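Local coordinates for protein Cyclo(L-leucyl-L-phenylalanyl) synthase (Streptomyces noursei, PDB 3OQV) that catalyses the ATP-independent formation of cyclodipeptides, including cyclo(L-leucyl-L-phenylalanyl), from aminoacyl-tRNAs, a step in the biosynthesis of the antibacterial albonoursin, at residues G29-I34 with P196-C201; V65-H70 with L180-L185; D72-A77 with L172-N177. All coordinates share one frame; numbering follows the deposited sequence.

Interaction 1. Residues G29-I34 with P196-C201; sequences GEHALI and PSSVLC
Strands 31-34 and 198-201 run parallel, 4.4 Å apart at their closest and with 26° between their directions, so that His-31, Ala-32 and Leu-33 lie beside Ser-198, Val-199 and Leu-200. The backbone bonds pass back and forth: Val-199 N donates to His-31 O, Leu-33 N to Val-199 O, and Cys-201 N to Leu-33 O at 3.0 Å. The last is nearly straight.

At the N-terminal end the side chains that meet are polar. His-31 ND1 and Ser-198 OG are hydrogen-bonded at 2.7 Å, and either could be the donor. The hydroxyl lies at the edge of the imidazole, in its plane. Both leave the same face of the pair, and their anti first torsions (His-31 CG at -178°, Ser-198 OG at -176°) bring ring edge and hydroxyl together. Asp-63 on strand 59-67 holds the other ring nitrogen, NE2, so a bond at each nitrogen fixes the ring's rotation.

Nearer the surface, Ser-197 OG donates to Glu-30 OE1 at 2.6 Å, reaching the oxygen from above the carboxylate plane. The bent Glu-30 chain also brings OE1 to 3.4 Å from Pro-196 CB. A water accepts from His-31 N and donates to Ser-197 OG, bridging the two segments just before the first backbone bond.

Apolar groups pack on both faces. Leu-33 CD2 meets Leu-200 CG at 4.2 Å on the face covered by helix 169-193. On the other face Ala-32 CB lies 4.2 Å from Cys-201 SG.

Leu-200 is essential for the specificity of the synthase, and its side chain comes close to the bound dithiane diol. Strand 29-37 is central, with 198-202 beside it, in the five-stranded parallel sheet of a Rossmann fold, as in class I aminoacyl-tRNA synthetases.

Interaction 2. Residues V65-H70 with L180-L185; sequences VYVDTH and LAEAPL. With DTD (dithiane diol), chain B; PO4 (phosphate ion), chain D.
Val-67 CG2 lies 3.3 Å from Glu-182 OE2, the two side chains crossing at about a right angle. Dithiane diol sits beside both: its C4 is 3.7 Å from Val-67 CG2 and 3.6 Å from Glu-182 OE2. The Glu-182 chain is extended beyond CG, and this carries the carboxylate from helix 169-193 across to the valine. Glu-182 could have a critical role in the mechanism, by similarity, and Ser-37, the probable nucleophile, lies close to Val-67.

On one side of this pair, Val-65 and Leu-185 meet tip to tip. Leu-185 CD2 is 4.0 Å from Val-65 CG1 and almost as near to CG2.

On the other side, Ala-181 CB touches the edge of the His-70 ring, 3.7 Å from CD2 and in the ring plane. At the same edge NE2 donates to phosphate O1 at 2.6 Å, with an N-H...O angle of 160°. The phosphate probably comes from the crystallisation liquor. Glu-73 accepts from ND1, so both ring nitrogens are held and the imidazole cannot easily turn.

No hydrogen bond joins the two segments directly. Strand 59-67 is paired with strand 29-37 through Ile-34 and Ile-36, and with strand 114-118 through Arg-117. Helix 169-193 lies over this sheet, with helix 126-141 packed against it at Pro-184.

Interaction 3. Residues D72-A77 with L172-N177; sequences DEMLIA and LRAGLN
Glu-73 meets helix 169-193 first with its CB, which rests 3.8 Å from Ala-174 CB. The side chain then runs extended beyond CG, and its carboxylate turns to Asn-177, one helical turn along from Ala-174. At the tip, OE1 accepts a hydrogen bond from Asn-177 ND2 at 2.6 Å. The bond is nearly straight, 173° at the hydrogen. It reaches OE1 on the syn side, tilted from the carboxylate plane, while OE1 itself lies in the plane of the Asn-177 amide. The two flat groups are steeply turned against each other, with 72° between their planes. The second oxygen, OE2, is held by a residue just before the helix. The carboxylate thus links the facing helix to the loop that leads into its own.

Ala-174 is the centre of the packing. Its CB points at the other helix and lies 3.7 Å from the carbonyl O of Glu-73. Met-74 comes round the other flank of this alanine. Its CG is anti to the backbone N, and bends at the next two torsions bring CE back to the facing helix. There CE is 4.0 Å from Ala-174 CB and 3.7 Å from Gly-175 N. The methyl thus rests on the backbone of Gly-175.

The helices are nearly antiparallel at 171°, and the axes of the two short segments come within 8.5 Å. The small Ala-174, turned to the other helix, is consistent with this close approach. Tyr-178, which could take part in aminoacyl-tRNA binding by similarity, directly follows Asn-177.

The contact is therefore mixed: apolar at Ala-174 and Met-74, and polar at one side. With an N-H donor turned to each oxygen, the Glu-73 carboxylate is probably stabilised in its charged form.

Overall arrangement
Helix 169-193 serves interactions 2 and 3 and is followed in the chain by the second strand of interaction 1. Interactions 1 and 2 touch: Ile-34 O lies 3.0 Å from Val-65 N, a probable hydrogen bond between neighbouring strands, and Leu-33 CD1 packs 3.7 Å from Val-65 CG2. Interactions 2 and 3 meet where His-70 CD2 approaches Asn-177 O at 3.3 Å. Interaction 3 is farthest from interaction 1, with centres about 29 Å apart. The dithiane diol pocket lies by interactions 1 and 2: the bound dithiane diol lies about 4 Å from the Leu-200 side chain and about 13 Å from Gly-175, between nearest atoms.

Interaction 1. Residues G29-I34 with P196-C201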
loop_
_atom_site.group_PDB
_atom_site.type_symbol
_atom_site.label_atom_id
_atom_site.label_comp_id
_atom_site.label_asym_id
_atom_site.label_seq_id
_atom_site.Cartn_x
_atom_site.Cartn_y
_atom_site.Cartn_z
ATOM N N GLY A 29 -13.667 -15.052 6.086
ATOM C CA GLY A 29 -12.349 -15.011 5.448
ATOM C C GLY A 29 -11.213 -14.996 6.461
ATOM O O GLY A 29 -11.431 -14.683 7.635
ATOM N N GLU A 30 -10.003 -15.339 6.021
ATOM C CA GLU A 30 -8.859 -15.413 6.938
ATOM C C GLU A 30 -8.298 -14.026 7.260
ATOM O O GLU A 30 -8.259 -13.613 8.424
ATOM C CB GLU A 30 -7.751 -16.306 6.365
ATOM C CG GLU A 30 -7.718 -17.724 6.951
ATOM C CD GLU A 30 -7.477 -18.809 5.900
ATOM O OE1 GLU A 30 -6.713 -18.565 4.943
ATOM O OE2 GLU A 30 -8.033 -19.921 6.047
ATOM N N HIS A 31 -7.751 -13.367 6.248
ATOM C CA HIS A 31 -6.955 -12.170 6.476
ATOM C C HIS A 31 -7.204 -11.161 5.372
ATOM O O HIS A 31 -7.204 -11.515 4.193
ATOM C CB HIS A 31 -5.460 -12.502 6.510
ATOM C CG HIS A 31 -4.594 -11.312 6.783
ATOM N ND1 HIS A 31 -3.944 -10.614 5.782
ATOM C CD2 HIS A 31 -4.270 -10.692 7.944
ATOM C CE1 HIS A 31 -3.274 -9.606 6.315
ATOM N NE2 HIS A 31 -3.465 -9.624 7.624
ATOM N N ALA A 32 -7.357 -9.898 5.753
ATOM C CA ALA A 32 -7.343 -8.804 4.790
ATOM C C ALA A 32 -6.215 -7.837 5.083
ATOM O O ALA A 32 -5.858 -7.591 6.248
ATOM C CB ALA A 32 -8.675 -8.061 4.788
ATOM N N LEU A 33 -5.662 -7.278 4.015
ATOM C CA LEU A 33 -4.749 -6.157 4.126
ATOM C C LEU A 33 -5.388 -4.893 3.532
ATOM O O LEU A 33 -5.860 -4.890 2.388
ATOM C CB LEU A 33 -3.431 -6.475 3.414
ATOM C CG LEU A 33 -2.568 -5.249 3.124
ATOM C CD1 LEU A 33 -1.937 -4.748 4.407
ATOM C CD2 LEU A 33 -1.510 -5.573 2.072
ATOM N N ILE A 34 -5.406 -3.829 4.327
ATOM C CA ILE A 34 -5.784 -2.496 3.849
ATOM C C ILE A 34 -4.566 -1.587 3.839
ATOM O O ILE A 34 -4.060 -1.209 4.903
ATOM C CB ILE A 34 -6.810 -1.850 4.789
ATOM C CG1 ILE A 34 -8.095 -2.682 4.817
ATOM C CG2 ILE A 34 -7.106 -0.409 4.341
ATOM C CD1 ILE A 34 -9.024 -2.354 5.988
ATOM N N PRO A 196 -2.616 -18.055 6.210
ATOM C CA PRO A 196 -2.658 -19.007 5.103
ATOM C C PRO A 196 -3.114 -18.327 3.813
ATOM O O PRO A 196 -2.705 -18.723 2.728
ATOM C CB PRO A 196 -3.702 -20.039 5.552
ATOM C CG PRO A 196 -3.890 -19.811 7.033
ATOM C CD PRO A 196 -3.613 -18.359 7.252
ATOM N N SER A 197 -3.968 -17.315 3.934
ATOM C CA SER A 197 -4.404 -16.549 2.771
ATOM C C SER A 197 -4.600 -15.094 3.162
ATOM O O SER A 197 -4.859 -14.789 4.324
ATOM C CB SER A 197 -5.705 -17.106 2.189
ATOM O OG SER A 197 -6.806 -16.842 3.046
ATOM N N SER A 198 -4.468 -14.202 2.189
ATOM C CA SER A 198 -4.632 -12.774 2.458
ATOM C C SER A 198 -5.294 -12.085 1.275
ATOM O O SER A 198 -4.967 -12.356 0.116
ATOM C CB SER A 198 -3.290 -12.114 2.770
ATOM O OG SER A 198 -3.473 -10.741 3.111
ATOM N N VAL A 199 -6.267 -11.240 1.575
ATOM C CA VAL A 199 -6.928 -10.452 0.552
ATOM C C VAL A 199 -6.433 -9.016 0.629
ATOM O O VAL A 199 -6.626 -8.339 1.629
ATOM C CB VAL A 199 -8.453 -10.490 0.731
ATOM C CG1 VAL A 199 -9.125 -9.395 -0.099
ATOM C CG2 VAL A 199 -8.990 -11.879 0.348
ATOM N N LEU A 200 -5.736 -8.583 -0.413
ATOM C CA LEU A 200 -5.376 -7.191 -0.566
ATOM C C LEU A 200 -6.567 -6.377 -1.097
ATOM O O LEU A 200 -7.037 -6.598 -2.230
ATOM C CB LEU A 200 -4.170 -7.094 -1.522
ATOM C CG LEU A 200 -3.484 -5.738 -1.653
ATOM C CD1 LEU A 200 -2.087 -5.928 -2.225
ATOM C CD2 LEU A 200 -4.302 -4.809 -2.549
ATOM N N CYS A 201 -7.076 -5.449 -0.281
ATOM C CA CYS A 201 -8.193 -4.607 -0.706
ATOM C C CYS A 201 -7.668 -3.387 -1.440
ATOM O O CYS A 201 -6.799 -2.682 -0.929
ATOM C CB CYS A 201 -9.019 -4.158 0.498
ATOM S SG CYS A 201 -9.531 -5.514 1.564
HETATM O O HOH W 1 -8.114 -14.055 3.361
HETATM O O HOH W 2 -4.497 -2.713 0.450
#

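Interaction 2. Residues V65-H70 with L180-L185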
loop_
_atom_site.group_PDB
_atom_site.type_symbol
_atom_site.label_atom_id
_atom_site.label_comp_id
_atom_site.label_asym_id
_atom_site.label_seq_id
_atom_site.Cartn_x
_atom_site.Cartn_y
_atom_site.Cartn_z
ATOM N N VAL A 65 -1.834 -1.051 6.908
ATOM C CA VAL A 65 -0.466 -0.599 6.761
ATOM C C VAL A 65 -0.501 0.726 6.033
ATOM O O VAL A 65 -1.025 0.829 4.925
ATOM C CB VAL A 65 0.398 -1.618 6.003
ATOM C CG1 VAL A 65 1.836 -1.125 5.866
ATOM C CG2 VAL A 65 0.354 -2.979 6.725
ATOM N N TYR A 66 0.018 1.761 6.681
ATOM C CA TYR A 66 0.157 3.032 6.008
ATOM C C TYR A 66 1.595 3.263 5.537
ATOM O O TYR A 66 2.556 2.873 6.201
ATOM C CB TYR A 66 -0.364 4.173 6.881
ATOM C CG TYR A 66 0.424 4.425 8.141
ATOM C CD1 TYR A 66 1.418 5.403 8.167
ATOM C CD2 TYR A 66 0.099 3.783 9.330
ATOM C CE1 TYR A 66 2.119 5.687 9.320
ATOM C CE2 TYR A 66 0.790 4.084 10.518
ATOM C CZ TYR A 66 1.797 5.039 10.492
ATOM O OH TYR A 66 2.509 5.355 11.629
ATOM N N VAL A 67 1.727 3.737 4.306
ATOM C CA VAL A 67 3.025 3.735 3.640
ATOM C C VAL A 67 3.744 5.053 3.914
ATOM O O VAL A 67 3.384 6.097 3.371
ATOM C CB VAL A 67 2.870 3.543 2.134
ATOM C CG1 VAL A 67 4.248 3.414 1.480
ATOM C CG2 VAL A 67 2.031 2.305 1.860
ATOM N N ASP A 68 4.746 4.994 4.779
ATOM C CA ASP A 68 5.421 6.185 5.270
ATOM C C ASP A 68 6.830 6.281 4.690
ATOM O O ASP A 68 7.560 7.216 4.990
ATOM C CB ASP A 68 5.453 6.206 6.807
ATOM C CG ASP A 68 6.164 4.995 7.407
ATOM O OD1 ASP A 68 6.124 3.895 6.813
ATOM O OD2 ASP A 68 6.733 5.140 8.510
ATOM N N THR A 69 7.169 5.365 3.786
ATOM C CA THR A 69 8.561 5.168 3.375
ATOM C C THR A 69 8.815 5.738 1.984
ATOM O O THR A 69 7.973 5.599 1.087
ATOM C CB THR A 69 8.929 3.671 3.367
ATOM O OG1 THR A 69 7.872 2.925 2.754
ATOM C CG2 THR A 69 9.123 3.172 4.790
ATOM N N HIS A 70 9.985 6.352 1.804
ATOM C CA HIS A 70 10.488 6.728 0.476
ATOM C C HIS A 70 9.769 7.923 -0.143
ATOM O O HIS A 70 10.043 8.290 -1.284
ATOM C CB HIS A 70 10.455 5.530 -0.485
ATOM C CG HIS A 70 11.373 4.412 -0.086
ATOM N ND1 HIS A 70 12.732 4.587 0.068
ATOM C CD2 HIS A 70 11.119 3.124 0.257
ATOM C CE1 HIS A 70 13.281 3.448 0.456
ATOM N NE2 HIS A 70 12.324 2.543 0.575
ATOM N N LEU A 180 9.278 -1.203 -4.641
ATOM C CA LEU A 180 9.966 -2.380 -4.109
ATOM C C LEU A 180 9.781 -2.581 -2.605
ATOM O O LEU A 180 9.822 -3.711 -2.138
ATOM C CB LEU A 180 11.464 -2.368 -4.458
ATOM C CG LEU A 180 11.761 -2.493 -5.953
ATOM C CD1 LEU A 180 13.259 -2.584 -6.210
ATOM C CD2 LEU A 180 11.025 -3.682 -6.569
ATOM N N ALA A 181 9.673 -1.489 -1.843
ATOM C CA ALA A 181 9.314 -1.576 -0.427
ATOM C C ALA A 181 7.915 -2.178 -0.208
ATOM O O ALA A 181 7.675 -2.842 0.798
ATOM C CB ALA A 181 9.430 -0.193 0.259
ATOM N N GLU A 182 6.991 -1.890 -1.122
ATOM C CA GLU A 182 5.593 -2.345 -1.025
ATOM C C GLU A 182 5.421 -3.781 -1.509
ATOM O O GLU A 182 4.437 -4.450 -1.177
ATOM C CB GLU A 182 4.692 -1.436 -1.867
ATOM C CG GLU A 182 4.509 -0.034 -1.281
ATOM C CD GLU A 182 3.412 0.747 -1.985
ATOM O OE1 GLU A 182 3.302 0.629 -3.219
ATOM O OE2 GLU A 182 2.617 1.434 -1.307
ATOM N N ALA A 183 6.372 -4.238 -2.315
ATOM C CA ALA A 183 6.208 -5.467 -3.088
ATOM C C ALA A 183 5.986 -6.730 -2.245
ATOM O O ALA A 183 5.194 -7.588 -2.636
ATOM C CB ALA A 183 7.391 -5.661 -4.042
ATOM N N PRO A 184 6.709 -6.873 -1.116
ATOM C CA PRO A 184 6.418 -8.004 -0.224
ATOM C C PRO A 184 4.934 -8.111 0.123
ATOM O O PRO A 184 4.393 -9.223 0.220
ATOM C CB PRO A 184 7.245 -7.675 1.024
ATOM C CG PRO A 184 8.474 -6.977 0.440
ATOM C CD PRO A 184 7.900 -6.116 -0.676
ATOM N N LEU A 185 4.277 -6.968 0.271
ATOM C CA LEU A 185 2.860 -6.948 0.633
ATOM C C LEU A 185 1.952 -7.327 -0.540
ATOM O O LEU A 185 0.985 -8.070 -0.363
ATOM C CB LEU A 185 2.457 -5.586 1.208
ATOM C CG LEU A 185 2.888 -5.366 2.668
ATOM C CD1 LEU A 185 4.406 -5.259 2.766
ATOM C CD2 LEU A 185 2.247 -4.118 3.255
HETATM S S1 DTD B . 0.184 -2.555 -1.145
HETATM C C1 DTD B . -0.703 -1.762 -2.445
HETATM C C2 DTD B . -1.712 -0.818 -1.807
HETATM O O2 DTD B . -2.769 -0.534 -2.734
HETATM C C3 DTD B . -1.001 0.455 -1.354
HETATM O O3 DTD B . -1.871 1.592 -1.428
HETATM C C4 DTD B . -0.483 0.303 0.071
HETATM S S4 DTD B . 0.529 -1.137 0.226
HETATM P P PO4 D . 14.280 0.110 2.131
HETATM O O1 PO4 D . 12.805 0.263 1.810
HETATM O O2 PO4 D . 15.033 -0.019 0.826
HETATM O O3 PO4 D . 14.775 1.306 2.910
HETATM O O4 PO4 D . 14.487 -1.124 2.974
#

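Interaction 3. Residues D72-A77 with L172-N177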
loop_
_atom_site.group_PDB
_atom_site.type_symbol
_atom_site.label_atom_id
_atom_site.label_comp_id
_atom_site.label_asym_id
_atom_site.label_seq_id
_atom_site.Cartn_x
_atom_site.Cartn_y
_atom_site.Cartn_z
ATOM N N ASP A 72 9.921 11.055 0.731
ATOM C CA ASP A 72 10.788 12.229 0.652
ATOM C C ASP A 72 11.597 12.262 -0.646
ATOM O O ASP A 72 11.774 13.324 -1.248
ATOM C CB ASP A 72 11.696 12.330 1.886
ATOM C CG ASP A 72 12.573 11.100 2.084
ATOM O OD1 ASP A 72 12.166 9.976 1.704
ATOM O OD2 ASP A 72 13.682 11.264 2.634
ATOM N N GLU A 73 12.019 11.091 -1.116
ATOM C CA GLU A 73 12.774 10.987 -2.364
ATOM C C GLU A 73 11.997 11.520 -3.562
ATOM O O GLU A 73 12.581 12.030 -4.515
ATOM C CB GLU A 73 13.180 9.537 -2.631
ATOM C CG GLU A 73 14.162 8.989 -1.628
ATOM C CD GLU A 73 14.165 7.472 -1.598
ATOM O OE1 GLU A 73 14.185 6.851 -2.686
ATOM O OE2 GLU A 73 14.127 6.903 -0.486
ATOM N N MET A 74 10.676 11.387 -3.519
ATOM C CA MET A 74 9.839 11.834 -4.619
ATOM C C MET A 74 9.722 13.350 -4.585
ATOM O O MET A 74 9.738 14.007 -5.624
ATOM C CB MET A 74 8.449 11.200 -4.534
ATOM C CG MET A 74 7.585 11.397 -5.783
ATOM S SD MET A 74 8.312 10.699 -7.291
ATOM C CE MET A 74 7.976 8.944 -7.048
ATOM N N LEU A 75 9.612 13.902 -3.381
ATOM C CA LEU A 75 9.561 15.349 -3.216
ATOM C C LEU A 75 10.877 15.989 -3.646
ATOM O O LEU A 75 10.894 17.069 -4.234
ATOM C CB LEU A 75 9.249 15.705 -1.767
ATOM C CG LEU A 75 7.848 15.313 -1.300
ATOM C CD1 LEU A 75 7.756 15.435 0.216
ATOM C CD2 LEU A 75 6.795 16.180 -1.985
ATOM N N ILE A 76 11.978 15.304 -3.365
ATOM C CA ILE A 76 13.283 15.753 -3.808
ATOM C C ILE A 76 13.430 15.725 -5.331
ATOM O O ILE A 76 13.843 16.720 -5.933
ATOM C CB ILE A 76 14.399 14.971 -3.121
ATOM C CG1 ILE A 76 14.421 15.334 -1.636
ATOM C CG2 ILE A 76 15.733 15.259 -3.780
ATOM C CD1 ILE A 76 15.182 14.364 -0.760
ATOM N N ALA A 77 13.017 14.622 -5.954
ATOM C CA ALA A 77 12.844 14.574 -7.409
ATOM C C ALA A 77 12.100 15.794 -7.958
ATOM O O ALA A 77 12.434 16.306 -9.026
ATOM C CB ALA A 77 12.129 13.281 -7.823
ATOM N N LEU A 172 11.782 8.110 -11.306
ATOM C CA LEU A 172 11.677 6.672 -11.513
ATOM C C LEU A 172 12.432 5.903 -10.438
ATOM O O LEU A 172 11.968 4.872 -9.964
ATOM C CB LEU A 172 12.210 6.288 -12.894
ATOM C CG LEU A 172 11.466 6.930 -14.072
ATOM C CD1 LEU A 172 12.145 6.574 -15.373
ATOM C CD2 LEU A 172 9.994 6.498 -14.099
ATOM N N ARG A 173 13.596 6.414 -10.059
ATOM C CA ARG A 173 14.383 5.810 -8.987
ATOM C C ARG A 173 13.651 5.901 -7.656
ATOM O O ARG A 173 13.495 4.894 -6.952
ATOM C CB ARG A 173 15.758 6.478 -8.877
ATOM C CG ARG A 173 16.606 5.953 -7.720
ATOM C CD ARG A 173 17.811 6.848 -7.472
ATOM N NE ARG A 173 18.770 6.784 -8.570
ATOM C CZ ARG A 173 19.705 5.848 -8.694
ATOM N NH1 ARG A 173 19.821 4.890 -7.779
ATOM N NH2 ARG A 173 20.531 5.869 -9.733
ATOM N N ALA A 174 13.181 7.101 -7.325
ATOM C CA ALA A 174 12.320 7.291 -6.164
ATOM C C ALA A 174 11.131 6.327 -6.190
ATOM O O ALA A 174 10.789 5.726 -5.169
ATOM C CB ALA A 174 11.836 8.737 -6.084
ATOM N N GLY A 175 10.470 6.230 -7.341
ATOM C CA GLY A 175 9.274 5.403 -7.453
ATOM C C GLY A 175 9.601 3.930 -7.299
ATOM O O GLY A 175 8.843 3.166 -6.693
ATOM N N LEU A 176 10.738 3.530 -7.849
ATOM C CA LEU A 176 11.175 2.155 -7.751
ATOM C C LEU A 176 11.439 1.754 -6.300
ATOM O O LEU A 176 10.964 0.711 -5.842
ATOM C CB LEU A 176 12.424 1.932 -8.608
ATOM C CG LEU A 176 12.927 0.488 -8.680
ATOM C CD1 LEU A 176 11.823 -0.470 -9.115
ATOM C CD2 LEU A 176 14.126 0.399 -9.637
ATOM N N ASN A 177 12.189 2.582 -5.579
ATOM C CA ASN A 177 12.432 2.360 -4.157
ATOM C C ASN A 177 11.119 2.181 -3.405
ATOM O O ASN A 177 10.992 1.316 -2.535
ATOM C CB ASN A 177 13.194 3.543 -3.558
ATOM C CG ASN A 177 14.629 3.601 -4.022
ATOM O OD1 ASN A 177 15.168 2.618 -4.511
ATOM N ND2 ASN A 177 15.274 4.736 -3.812
#